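Local coordinates for protein aromatic-L-amino-acid decarboxylase (PDB 6EEW) that decarboxylates L-tryptophan to tryptamine and 5-hydroxy-L-tryptophan to serotonin, working as a homodimer with pyridoxal 5'-phosphate as cofactor, at residues 124-127 / 132-135; 172-177 / 252-257; 177-182 / 211-216; 338-343 / 347-352. One frame throughout, in Å; residues are numbered along the deposited sequence.

Contact 1. Residues 124-127 / 132-135; sequences FTWV and ATEL. With TRP (tryptophan), chain G.
Trp126 and Glu134 make the direct polar link between the loop 124-127 and the helical turn 132-135. Trp126 NE1 donates to Glu134 OE2 at 3.0 Å with an N-H...O angle of 157°, meeting the anti lone pair of that oxygen. The carboxylate sits at the indole edge but not flush with it: the two planes are 32° apart. With CG anti to the backbone N (chi1 175°), the indole swings out of the loop until its pyrrole corner reaches the glutamate, whose CG also lies 3.6 Å from Trp126 NE1. The same buried carboxylate takes backbone N-H groups of Gly57 and Leu59 of the second subunit, so the indole helps fix a group that joins the two chains. A phenylalanine at Trp126 would lack the N-H, and would probably leave OE2 without its donor from this chain and the carboxylate less firmly oriented.

Solvent makes a second, indirect link. Water 1 accepts from Thr133 OG1 at 2.6 Å and donates to Thr125 O at 3.2 Å, filling in for two atoms that stand 3.7 Å apart.

Apolar packing turns to the ligand side. Phe124 CE2 lies 3.4 Å from CB of the bound tryptophan, meeting it obliquely, while Phe100 of the second subunit makes an edge-to-face stack with the Phe124 ring. Such a pocket, walled by residues of both chains at the dimer interface, is characteristic of the group II pyridoxal-phosphate decarboxylases.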
loop_
_atom_site.group_PDB
_atom_site.type_symbol
_atom_site.label_atom_id
_atom_site.label_comp_id
_atom_site.label_asym_id
_atom_site.label_seq_id
_atom_site.Cartn_x
_atom_site.Cartn_y
_atom_site.Cartn_z
ATOM N N PHE A 124 2.052 -10.145 8.465
ATOM C CA PHE A 124 0.675 -10.551 8.220
ATOM C C PHE A 124 0.038 -11.198 9.441
ATOM O O PHE A 124 -1.192 -11.187 9.554
ATOM C CB PHE A 124 0.567 -11.487 7.003
ATOM C CG PHE A 124 1.678 -12.507 6.889
ATOM C CD1 PHE A 124 1.652 -13.673 7.631
ATOM C CD2 PHE A 124 2.735 -12.299 6.021
ATOM C CE1 PHE A 124 2.658 -14.615 7.510
ATOM C CE2 PHE A 124 3.759 -13.226 5.912
ATOM C CZ PHE A 124 3.715 -14.391 6.647
ATOM N N THR A 125 0.835 -11.731 10.368
ATOM C CA THR A 125 0.299 -12.332 11.583
ATOM C C THR A 125 1.128 -11.865 12.769
ATOM O O THR A 125 2.205 -11.287 12.611
ATOM C CB THR A 125 0.310 -13.870 11.503
ATOM O OG1 THR A 125 1.665 -14.345 11.362
ATOM C CG2 THR A 125 -0.505 -14.320 10.306
ATOM N N TRP A 126 0.597 -12.058 13.977
ATOM C CA TRP A 126 1.413 -11.771 15.155
ATOM C C TRP A 126 2.675 -12.633 15.165
ATOM O O TRP A 126 3.783 -12.141 15.415
ATOM C CB TRP A 126 0.597 -11.991 16.426
ATOM C CG TRP A 126 1.414 -11.838 17.663
ATOM C CD1 TRP A 126 1.619 -10.687 18.386
ATOM C CD2 TRP A 126 2.173 -12.859 18.309
ATOM N NE1 TRP A 126 2.455 -10.943 19.447
ATOM C CE2 TRP A 126 2.818 -12.263 19.419
ATOM C CE3 TRP A 126 2.389 -14.217 18.050
ATOM C CZ2 TRP A 126 3.642 -12.984 20.281
ATOM C CZ3 TRP A 126 3.217 -14.931 18.911
ATOM C CH2 TRP A 126 3.822 -14.314 20.015
ATOM N N VAL A 127 2.534 -13.921 14.862
ATOM C CA VAL A 127 3.688 -14.820 14.878
ATOM C C VAL A 127 4.708 -14.399 13.824
ATOM O O VAL A 127 5.920 -14.491 14.041
ATOM C CB VAL A 127 3.215 -16.267 14.689
ATOM C CG1 VAL A 127 2.105 -16.273 13.694
ATOM C CG2 VAL A 127 4.383 -17.181 14.245
ATOM N N ALA A 132 6.209 -6.024 15.538
ATOM C CA ALA A 132 5.554 -5.142 14.573
ATOM C C ALA A 132 4.078 -4.969 14.906
ATOM O O ALA A 132 3.591 -3.841 15.062
ATOM C CB ALA A 132 5.724 -5.673 13.154
ATOM N N THR A 133 3.363 -6.081 15.080
ATOM C CA THR A 133 1.932 -6.024 15.367
ATOM C C THR A 133 1.629 -5.369 16.713
ATOM O O THR A 133 0.701 -4.546 16.829
ATOM C CB THR A 133 1.353 -7.434 15.317
ATOM O OG1 THR A 133 1.358 -7.903 13.962
ATOM C CG2 THR A 133 -0.035 -7.458 15.874
ATOM N N GLU A 134 2.376 -5.742 17.751
ATOM C CA GLU A 134 2.107 -5.208 19.076
ATOM C C GLU A 134 2.362 -3.706 19.125
ATOM O O GLU A 134 1.540 -2.947 19.661
ATOM C CB GLU A 134 2.940 -5.952 20.117
ATOM C CG GLU A 134 2.564 -7.420 20.235
ATOM C CD GLU A 134 2.755 -7.945 21.650
ATOM O OE1 GLU A 134 2.976 -7.117 22.558
ATOM O OE2 GLU A 134 2.666 -9.172 21.867
ATOM N N LEU A 135 3.480 -3.251 18.556
ATOM C CA LEU A 135 3.750 -1.825 18.527
ATOM C C LEU A 135 2.696 -1.098 17.715
ATOM O O LEU A 135 2.374 0.050 18.019
ATOM C CB LEU A 135 5.141 -1.541 17.952
ATOM C CG LEU A 135 5.501 -0.042 17.923
ATOM C CD1 LEU A 135 5.661 0.536 19.344
ATOM C CD2 LEU A 135 6.758 0.234 17.113
HETATM N N TRP G . 3.580 -15.856 1.037
HETATM C CA TRP G . 3.367 -15.783 2.469
HETATM C C TRP G . 2.476 -16.946 2.911
HETATM O O TRP G . 2.705 -18.077 2.474
HETATM C CB TRP G . 2.738 -14.436 2.857
HETATM C CG TRP G . 3.259 -13.241 2.076
HETATM C CD1 TRP G . 2.501 -12.293 1.442
HETATM C CD2 TRP G . 4.629 -12.884 1.833
HETATM N NE1 TRP G . 3.314 -11.365 0.833
HETATM C CE2 TRP G . 4.622 -11.703 1.060
HETATM C CE3 TRP G . 5.851 -13.446 2.188
HETATM C CZ2 TRP G . 5.790 -11.080 0.634
HETATM C CZ3 TRP G . 7.024 -12.811 1.778
HETATM C CH2 TRP G . 6.981 -11.643 1.005
HETATM O OXT TRP G . 1.524 -16.794 3.698
HETATM O O HOH W 1 3.664 -8.492 12.949
#

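Contact 2. Residues 172-177 / 252-257; sequences LCTIIA and PLFLCA
Ile175 lays its CG1 methylene on the ring of Phe254, and this CH-pi contact is the centre of the packing between helix residues 172-177 and strand residues 252-257. CG1 stands 3.6 Å from the ring centroid and 14° off the ring normal, so it sits almost centrally over the face. Its distances to ring atoms confirm this, running from 3.5 Å to Phe254 CZ up to 4.1 Å to Phe254 CG. Ile175 CD1 continues past the rim, 4.1 Å from Phe254 CE1. The phenylalanine reaches out to the helix because CG is anti to the backbone N (chi1 -173°).

Strand 251-258 belongs to the mixed seven-stranded sheet of the large alpha/beta domain of fold-type I pyridoxal-phosphate enzymes, and helix 167-186 covers one side of it. Strands 194-199 and 283-287 border the strand, and Trp283 of the latter also meets the Phe254 ring. Strict strand alternation is broken at Leu253, whose psi of -48° lets its CB and that of Phe254 both head toward the helix.

The other approach is polar against aromatic. Thr174 OG1 comes in at the ring edge, near the ring plane, 3.3 Å from Phe254 CE2 and 3.4 Å from Phe254 CZ; the oxygen probably feels the weakly positive C-H rim. The hydroxyl's hydrogen bond goes to Ile171 O, one turn back on the same helix, which satisfies a buried polar group beside an apolar ring.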
loop_
_atom_site.group_PDB
_atom_site.type_symbol
_atom_site.label_atom_id
_atom_site.label_comp_id
_atom_site.label_asym_id
_atom_site.label_seq_id
_atom_site.Cartn_x
_atom_site.Cartn_y
_atom_site.Cartn_z
ATOM N N LEU A 172 -12.587 2.167 1.456
ATOM C CA LEU A 172 -13.034 0.956 0.776
ATOM C C LEU A 172 -13.296 -0.168 1.772
ATOM O O LEU A 172 -14.318 -0.857 1.686
ATOM C CB LEU A 172 -11.995 0.541 -0.268
ATOM C CG LEU A 172 -12.232 -0.746 -1.057
ATOM C CD1 LEU A 172 -13.566 -0.714 -1.785
ATOM C CD2 LEU A 172 -11.098 -0.992 -2.040
ATOM N N CYS A 173 -12.399 -0.350 2.743
ATOM C CA CYS A 173 -12.591 -1.390 3.748
ATOM C C CYS A 173 -13.842 -1.128 4.586
ATOM O O CYS A 173 -14.652 -2.040 4.812
ATOM C CB CYS A 173 -11.328 -1.514 4.609
ATOM S SG CYS A 173 -9.947 -2.459 3.743
ATOM N N THR A 174 -14.034 0.115 5.047
ATOM C CA THR A 174 -15.227 0.352 5.861
ATOM C C THR A 174 -16.494 0.209 5.039
ATOM O O THR A 174 -17.512 -0.287 5.545
ATOM C CB THR A 174 -15.176 1.725 6.557
ATOM O OG1 THR A 174 -15.272 2.785 5.593
ATOM C CG2 THR A 174 -13.907 1.855 7.359
ATOM N N ILE A 175 -16.447 0.600 3.766
ATOM C CA ILE A 175 -17.599 0.422 2.884
ATOM C C ILE A 175 -17.921 -1.057 2.708
ATOM O O ILE A 175 -19.093 -1.455 2.680
ATOM C CB ILE A 175 -17.339 1.077 1.516
ATOM C CG1 ILE A 175 -17.072 2.567 1.662
ATOM C CG2 ILE A 175 -18.510 0.826 0.577
ATOM C CD1 ILE A 175 -16.890 3.260 0.312
ATOM N N ILE A 176 -16.894 -1.894 2.554
ATOM C CA ILE A 176 -17.170 -3.319 2.379
ATOM C C ILE A 176 -17.726 -3.906 3.670
ATOM O O ILE A 176 -18.635 -4.744 3.648
ATOM C CB ILE A 176 -15.911 -4.077 1.918
ATOM C CG1 ILE A 176 -15.552 -3.709 0.472
ATOM C CG2 ILE A 176 -16.140 -5.577 2.067
ATOM C CD1 ILE A 176 -14.284 -4.319 -0.027
ATOM N N ALA A 177 -17.190 -3.481 4.815
ATOM C CA ALA A 177 -17.727 -3.924 6.099
ATOM C C ALA A 177 -19.216 -3.606 6.209
ATOM O O ALA A 177 -20.031 -4.467 6.571
ATOM C CB ALA A 177 -16.946 -3.274 7.246
ATOM N N PRO A 252 -30.389 2.628 3.079
ATOM C CA PRO A 252 -29.235 3.504 3.330
ATOM C C PRO A 252 -28.138 2.770 4.085
ATOM O O PRO A 252 -28.356 2.229 5.173
ATOM C CB PRO A 252 -29.829 4.645 4.170
ATOM C CG PRO A 252 -31.325 4.574 3.955
ATOM C CD PRO A 252 -31.608 3.106 3.750
ATOM N N LEU A 253 -26.930 2.829 3.544
ATOM C CA LEU A 253 -25.856 1.939 3.953
ATOM C C LEU A 253 -24.659 2.679 4.517
ATOM O O LEU A 253 -24.156 2.322 5.593
ATOM C CB LEU A 253 -25.416 1.122 2.736
ATOM C CG LEU A 253 -24.304 0.097 2.907
ATOM C CD1 LEU A 253 -24.801 -1.173 3.586
ATOM C CD2 LEU A 253 -23.683 -0.190 1.550
ATOM N N PHE A 254 -24.200 3.716 3.833
ATOM C CA PHE A 254 -22.889 4.256 4.143
ATOM C C PHE A 254 -22.929 5.747 3.913
ATOM O O PHE A 254 -23.484 6.215 2.911
ATOM C CB PHE A 254 -21.796 3.638 3.272
ATOM C CG PHE A 254 -20.394 4.037 3.663
ATOM C CD1 PHE A 254 -19.756 5.098 3.054
ATOM C CD2 PHE A 254 -19.711 3.318 4.620
ATOM C CE1 PHE A 254 -18.453 5.443 3.413
ATOM C CE2 PHE A 254 -18.400 3.652 4.981
ATOM C CZ PHE A 254 -17.776 4.715 4.376
ATOM N N LEU A 255 -22.326 6.477 4.842
ATOM C CA LEU A 255 -22.224 7.922 4.773
ATOM C C LEU A 255 -20.770 8.245 5.016
ATOM O O LEU A 255 -20.196 7.811 6.025
ATOM C CB LEU A 255 -23.111 8.609 5.817
ATOM C CG LEU A 255 -22.743 10.079 5.990
ATOM C CD1 LEU A 255 -23.072 10.833 4.692
ATOM C CD2 LEU A 255 -23.444 10.702 7.225
ATOM N N CYS A 256 -20.173 8.961 4.075
ATOM C CA CYS A 256 -18.805 9.435 4.197
ATOM C C CYS A 256 -18.892 10.905 4.555
ATOM O O CYS A 256 -19.198 11.738 3.698
ATOM C CB CYS A 256 -18.043 9.222 2.894
ATOM S SG CYS A 256 -16.315 9.696 2.972
ATOM N N ALA A 257 -18.626 11.223 5.818
ATOM C CA ALA A 257 -18.572 12.603 6.279
ATOM C C ALA A 257 -17.122 13.077 6.239
ATOM O O ALA A 257 -16.249 12.483 6.886
ATOM C CB ALA A 257 -19.146 12.718 7.687
#

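Contact 3. Residues 177-182 / 211-216; sequences AARERA and KLAGIY
Arg179 spans the gap from helix 167-186 to the end of helix 206-212, where its NH1 donates to Ala213 O at 2.8 Å with an N-H...O angle of 151°. The bend at chi3 (74°) turns the guanidinium so that NH1 meets the oxygen, which lies in the guanidinium plane, although NH1 is tilted 25° from the carbonyl plane. Ala213 O is also 3.5 Å from Arg179 CD, and this buried spot is the tight part of the contact. Beyond it the backbones stand well apart, Arg179 CA to Ala213 CA being 8.1 Å. On the looser side the partly exposed Glu180 takes Arg179 NH2 through OE2 in a salt bridge of 2.8 Å. Gly214, with positive phi, closes the helix in a Schellman motif.

NH2 also binds Lys211 O, and NH1 binds Leu212 O, both of the second subunit. Replacing Arg179 by a leucine would probably leave the carbonyls of two helix ends, and the Glu180 carboxylate, without their donor. One guanidinium thus serves carbonyls at the C-terminal end of helix 206-212 in both chains; its positive charge is likely to be stabilised by the negative ends of those helices as well as by Glu180.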
loop_
_atom_site.group_PDB
_atom_site.type_symbol
_atom_site.label_atom_id
_atom_site.label_comp_id
_atom_site.label_asym_id
_atom_site.label_seq_id
_atom_site.Cartn_x
_atom_site.Cartn_y
_atom_site.Cartn_z
ATOM N N ALA A 177 -17.190 -3.481 4.815
ATOM C CA ALA A 177 -17.727 -3.924 6.099
ATOM C C ALA A 177 -19.216 -3.606 6.209
ATOM O O ALA A 177 -20.031 -4.467 6.571
ATOM C CB ALA A 177 -16.946 -3.274 7.246
ATOM N N ALA A 178 -19.591 -2.369 5.895
ATOM C CA ALA A 178 -21.003 -2.002 5.943
ATOM C C ALA A 178 -21.822 -2.836 4.962
ATOM O O ALA A 178 -22.916 -3.328 5.296
ATOM C CB ALA A 178 -21.166 -0.511 5.654
ATOM N N ARG A 179 -21.314 -2.975 3.727
ATOM C CA ARG A 179 -21.992 -3.772 2.705
ATOM C C ARG A 179 -22.246 -5.188 3.192
ATOM O O ARG A 179 -23.338 -5.732 3.013
ATOM C CB ARG A 179 -21.163 -3.796 1.416
ATOM C CG ARG A 179 -21.806 -4.591 0.253
ATOM C CD ARG A 179 -20.750 -4.979 -0.807
ATOM N NE ARG A 179 -19.894 -6.063 -0.323
ATOM C CZ ARG A 179 -18.722 -6.398 -0.851
ATOM N NH1 ARG A 179 -18.234 -5.728 -1.890
ATOM N NH2 ARG A 179 -18.022 -7.388 -0.318
ATOM N N GLU A 180 -21.243 -5.805 3.807
ATOM C CA GLU A 180 -21.388 -7.194 4.217
ATOM C C GLU A 180 -22.333 -7.317 5.406
ATOM O O GLU A 180 -23.061 -8.303 5.516
ATOM C CB GLU A 180 -20.028 -7.815 4.525
ATOM C CG GLU A 180 -19.227 -8.236 3.286
ATOM C CD GLU A 180 -19.966 -9.204 2.348
ATOM O OE1 GLU A 180 -20.680 -10.119 2.831
ATOM O OE2 GLU A 180 -19.837 -9.037 1.112
ATOM N N ARG A 181 -22.330 -6.345 6.322
ATOM C CA ARG A 181 -23.349 -6.374 7.372
ATOM C C ARG A 181 -24.738 -6.433 6.750
ATOM O O ARG A 181 -25.573 -7.290 7.102
ATOM C CB ARG A 181 -23.229 -5.152 8.279
ATOM C CG ARG A 181 -24.298 -5.139 9.358
ATOM C CD ARG A 181 -24.120 -4.021 10.354
ATOM N NE ARG A 181 -24.179 -2.700 9.745
ATOM C CZ ARG A 181 -23.899 -1.591 10.423
ATOM N NH1 ARG A 181 -23.547 -1.684 11.695
ATOM N NH2 ARG A 181 -23.963 -0.398 9.843
ATOM N N ALA A 182 -24.983 -5.556 5.774
ATOM C CA ALA A 182 -26.273 -5.586 5.087
ATOM C C ALA A 182 -26.512 -6.932 4.398
ATOM O O ALA A 182 -27.578 -7.527 4.554
ATOM C CB ALA A 182 -26.368 -4.438 4.079
ATOM N N LYS A 211 -18.010 2.364 -6.224
ATOM C CA LYS A 211 -18.084 1.495 -7.393
ATOM C C LYS A 211 -17.194 0.268 -7.208
ATOM O O LYS A 211 -17.587 -0.854 -7.550
ATOM C CB LYS A 211 -17.684 2.279 -8.643
ATOM C CG LYS A 211 -17.641 1.470 -9.920
ATOM C CD LYS A 211 -17.158 2.313 -11.097
ATOM C CE LYS A 211 -17.242 1.515 -12.389
ATOM N NZ LYS A 211 -16.852 2.301 -13.593
ATOM N N LEU A 212 -15.995 0.465 -6.653
ATOM C CA LEU A 212 -15.104 -0.662 -6.407
ATOM C C LEU A 212 -15.757 -1.720 -5.531
ATOM O O LEU A 212 -15.481 -2.914 -5.700
ATOM C CB LEU A 212 -13.801 -0.184 -5.774
ATOM C CG LEU A 212 -12.943 0.709 -6.670
ATOM C CD1 LEU A 212 -11.607 0.968 -6.015
ATOM C CD2 LEU A 212 -12.750 0.059 -8.045
ATOM N N ALA A 213 -16.594 -1.307 -4.575
ATOM C CA ALA A 213 -17.247 -2.244 -3.666
ATOM C C ALA A 213 -18.471 -2.897 -4.283
ATOM O O ALA A 213 -19.077 -3.766 -3.642
ATOM C CB ALA A 213 -17.644 -1.550 -2.366
ATOM N N GLY A 214 -18.846 -2.507 -5.498
ATOM C CA GLY A 214 -19.992 -3.082 -6.154
ATOM C C GLY A 214 -21.286 -2.331 -5.965
ATOM O O GLY A 214 -22.340 -2.830 -6.376
ATOM N N ILE A 215 -21.246 -1.130 -5.384
ATOM C CA ILE A 215 -22.459 -0.337 -5.275
ATOM C C ILE A 215 -22.967 -0.038 -6.675
ATOM O O ILE A 215 -22.190 0.343 -7.562
ATOM C CB ILE A 215 -22.186 0.959 -4.493
ATOM C CG1 ILE A 215 -21.477 0.663 -3.172
ATOM C CG2 ILE A 215 -23.501 1.656 -4.159
ATOM C CD1 ILE A 215 -22.337 -0.103 -2.185
ATOM N N TYR A 216 -24.262 -0.258 -6.902
ATOM C CA TYR A 216 -24.816 0.041 -8.208
ATOM C C TYR A 216 -24.558 1.506 -8.552
ATOM O O TYR A 216 -24.556 2.370 -7.668
ATOM C CB TYR A 216 -26.312 -0.248 -8.245
ATOM C CG TYR A 216 -26.689 -1.708 -8.357
ATOM C CD1 TYR A 216 -25.835 -2.725 -7.916
ATOM C CD2 TYR A 216 -27.896 -2.071 -8.921
ATOM C CE1 TYR A 216 -26.200 -4.069 -8.030
ATOM C CE2 TYR A 216 -28.269 -3.397 -9.039
ATOM C CZ TYR A 216 -27.426 -4.396 -8.603
ATOM O OH TYR A 216 -27.835 -5.716 -8.749
#

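Contact 4. Residues 338-343 / 347-352; sequences LLRALT and EYLKNK
Arg340 starts out with CG anti to its own carbonyl carbon (chi1 -69°) and then folds back at chi3 (70°), which brings its guanidinium to the end of the helix carrying Leu349; Tyr348, with CG anti to the backbone N (chi1 179°), reaches the opposite way to Leu339. The guanidinium grips one atom end-on with two nitrogens: NH1 and NH2 of Arg340 lie 3.1 and 3.2 Å from Leu349 O, which sits in the guanidinium plane. NH2 arrives on a lone pair in the carbonyl plane; NH1 is tilted away from it. Leu349 CD2 meanwhile covers one guanidinium face, 4.1 Å from Arg340 CZ. Glu184 of helix 167-186 forms a salt bridge with NH2, probably easing the nearness of Lys352.

Two short consecutive helices, 335-341 and 346-350, are thus folded against each other at the surface. The second bears Tyr348, a binding residue for L-tryptophan; the side chain of Thr343 lies about 14 Å from a bound tryptophan.

Tyr348 packs by its hydroxyl end: OH is 3.1 Å from Leu339 CB, a tight approach, and CE2 is 4.0 Å from Arg340 CG. Thr343 CG2 lies against both Tyr348 and Leu349, 3.9 Å from Leu349 CD2, while the threonine hydroxyl is bonded to Asn345 N.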
loop_
_atom_site.group_PDB
_atom_site.type_symbol
_atom_site.label_atom_id
_atom_site.label_comp_id
_atom_site.label_asym_id
_atom_site.label_seq_id
_atom_site.Cartn_x
_atom_site.Cartn_y
_atom_site.Cartn_z
ATOM N N LEU A 338 -15.594 -5.364 10.594
ATOM C CA LEU A 338 -14.529 -5.292 9.596
ATOM C C LEU A 338 -13.947 -6.668 9.308
ATOM O O LEU A 338 -13.737 -7.040 8.150
ATOM C CB LEU A 338 -13.419 -4.368 10.077
ATOM C CG LEU A 338 -12.261 -4.201 9.090
ATOM C CD1 LEU A 338 -12.720 -3.399 7.876
ATOM C CD2 LEU A 338 -11.044 -3.577 9.772
ATOM N N LEU A 339 -13.627 -7.409 10.363
ATOM C CA LEU A 339 -13.031 -8.726 10.221
ATOM C C LEU A 339 -13.958 -9.672 9.462
ATOM O O LEU A 339 -13.539 -10.324 8.499
ATOM C CB LEU A 339 -12.685 -9.264 11.607
ATOM C CG LEU A 339 -11.271 -8.887 12.032
ATOM C CD1 LEU A 339 -10.949 -7.483 11.555
ATOM C CD2 LEU A 339 -11.104 -8.996 13.531
ATOM N N ARG A 340 -15.240 -9.727 9.843
ATOM C CA ARG A 340 -16.178 -10.545 9.085
ATOM C C ARG A 340 -16.146 -10.151 7.623
ATOM O O ARG A 340 -16.147 -11.012 6.731
ATOM C CB ARG A 340 -17.591 -10.390 9.644
ATOM C CG ARG A 340 -17.749 -10.998 11.007
ATOM C CD ARG A 340 -19.167 -10.925 11.496
ATOM N NE ARG A 340 -20.069 -11.810 10.772
ATOM C CZ ARG A 340 -20.159 -13.110 11.024
ATOM N NH1 ARG A 340 -19.375 -13.653 11.946
ATOM N NH2 ARG A 340 -21.017 -13.866 10.355
ATOM N N ALA A 341 -16.098 -8.843 7.357
ATOM C CA ALA A 341 -16.164 -8.388 5.975
ATOM C C ALA A 341 -14.969 -8.874 5.164
ATOM O O ALA A 341 -15.114 -9.216 3.986
ATOM C CB ALA A 341 -16.242 -6.863 5.935
ATOM N N LEU A 342 -13.783 -8.932 5.779
ATOM C CA LEU A 342 -12.532 -9.116 5.048
ATOM C C LEU A 342 -12.032 -10.559 5.055
ATOM O O LEU A 342 -10.831 -10.796 4.879
ATOM C CB LEU A 342 -11.454 -8.192 5.615
ATOM C CG LEU A 342 -11.289 -6.822 4.960
ATOM C CD1 LEU A 342 -12.653 -6.242 4.564
ATOM C CD2 LEU A 342 -10.555 -5.880 5.904
ATOM N N THR A 343 -12.915 -11.536 5.232
ATOM C CA THR A 343 -12.483 -12.925 5.196
ATOM C C THR A 343 -13.591 -13.776 4.609
ATOM O O THR A 343 -14.758 -13.380 4.583
ATOM C CB THR A 343 -12.119 -13.455 6.586
ATOM O OG1 THR A 343 -11.619 -14.791 6.466
ATOM C CG2 THR A 343 -13.348 -13.487 7.467
ATOM N N GLU A 347 -15.125 -20.968 9.375
ATOM C CA GLU A 347 -15.072 -21.166 10.817
ATOM C C GLU A 347 -15.145 -19.836 11.562
ATOM O O GLU A 347 -15.882 -19.717 12.550
ATOM C CB GLU A 347 -13.812 -21.940 11.205
ATOM C CG GLU A 347 -13.851 -22.448 12.642
ATOM C CD GLU A 347 -12.832 -23.535 12.922
ATOM O OE1 GLU A 347 -11.614 -23.266 12.792
ATOM O OE2 GLU A 347 -13.258 -24.661 13.270
ATOM N N TYR A 348 -14.400 -18.820 11.112
ATOM C CA TYR A 348 -14.485 -17.521 11.774
ATOM C C TYR A 348 -15.886 -16.944 11.653
ATOM O O TYR A 348 -16.399 -16.325 12.595
ATOM C CB TYR A 348 -13.458 -16.542 11.199
ATOM C CG TYR A 348 -13.533 -15.161 11.835
ATOM C CD1 TYR A 348 -12.867 -14.885 13.027
ATOM C CD2 TYR A 348 -14.280 -14.140 11.254
ATOM C CE1 TYR A 348 -12.937 -13.628 13.623
ATOM C CE2 TYR A 348 -14.356 -12.882 11.836
ATOM C CZ TYR A 348 -13.683 -12.630 13.024
ATOM O OH TYR A 348 -13.757 -11.383 13.614
ATOM N N LEU A 349 -16.526 -17.142 10.499
ATOM C CA LEU A 349 -17.833 -16.541 10.277
ATOM C C LEU A 349 -18.928 -17.270 11.041
ATOM O O LEU A 349 -19.967 -16.672 11.339
ATOM C CB LEU A 349 -18.154 -16.507 8.781
ATOM C CG LEU A 349 -17.229 -15.624 7.936
ATOM C CD1 LEU A 349 -17.760 -15.493 6.523
ATOM C CD2 LEU A 349 -17.059 -14.244 8.571
ATOM N N LYS A 350 -18.727 -18.551 11.370
ATOM C CA LYS A 350 -19.761 -19.249 12.129
ATOM C C LYS A 350 -19.765 -18.809 13.590
ATOM O O LYS A 350 -20.832 -18.692 14.205
ATOM C CB LYS A 350 -19.592 -20.765 12.016
ATOM C CG LYS A 350 -18.465 -21.353 12.848
ATOM C CD LYS A 350 -18.742 -22.825 13.141
ATOM C CE LYS A 350 -17.509 -23.698 12.940
ATOM N NZ LYS A 350 -17.502 -24.370 11.602
ATOM N N ASN A 351 -18.589 -18.550 14.161
ATOM C CA ASN A 351 -18.511 -18.079 15.536
ATOM C C ASN A 351 -18.858 -16.595 15.577
ATOM O O ASN A 351 -18.164 -15.769 14.976
ATOM C CB ASN A 351 -17.124 -18.331 16.122
ATOM C CG ASN A 351 -17.061 -18.046 17.614
ATOM O OD1 ASN A 351 -18.088 -17.837 18.263
ATOM N ND2 ASN A 351 -15.854 -18.038 18.163
ATOM N N LYS A 352 -19.936 -16.261 16.279
ATOM C CA LYS A 352 -20.414 -14.890 16.400
ATOM C C LYS A 352 -20.274 -14.474 17.863
ATOM O O LYS A 352 -21.242 -14.456 18.626
ATOM C CB LYS A 352 -21.856 -14.778 15.898
ATOM C CG LYS A 352 -22.010 -15.125 14.428
ATOM C CD LYS A 352 -23.464 -15.168 14.022
ATOM C CE LYS A 352 -23.603 -15.481 12.546
ATOM N NZ LYS A 352 -25.025 -15.737 12.175
#

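Overall arrangement
Contacts 2 and 3 are buried in the large domain and both use helix 167-186, sharing Ala177: contact 2 fits it to the central sheet through apolar and ring-face packing, whereas contact 3, about 7 Å away between centres, joins it to a helix end through a buried charge at the dimer interface. They touch through Leu253 CD1 and Ala178 O at 3.3 Å. Contact 4 is at the surface, yet its first helix lies on the same element, with Ala341 CB 3.3 Å from Ala177 CA. Contact 1 touches none of the others; partly buried, it combines a water bridge and a carboxylate with a wall of the tryptophan pocket.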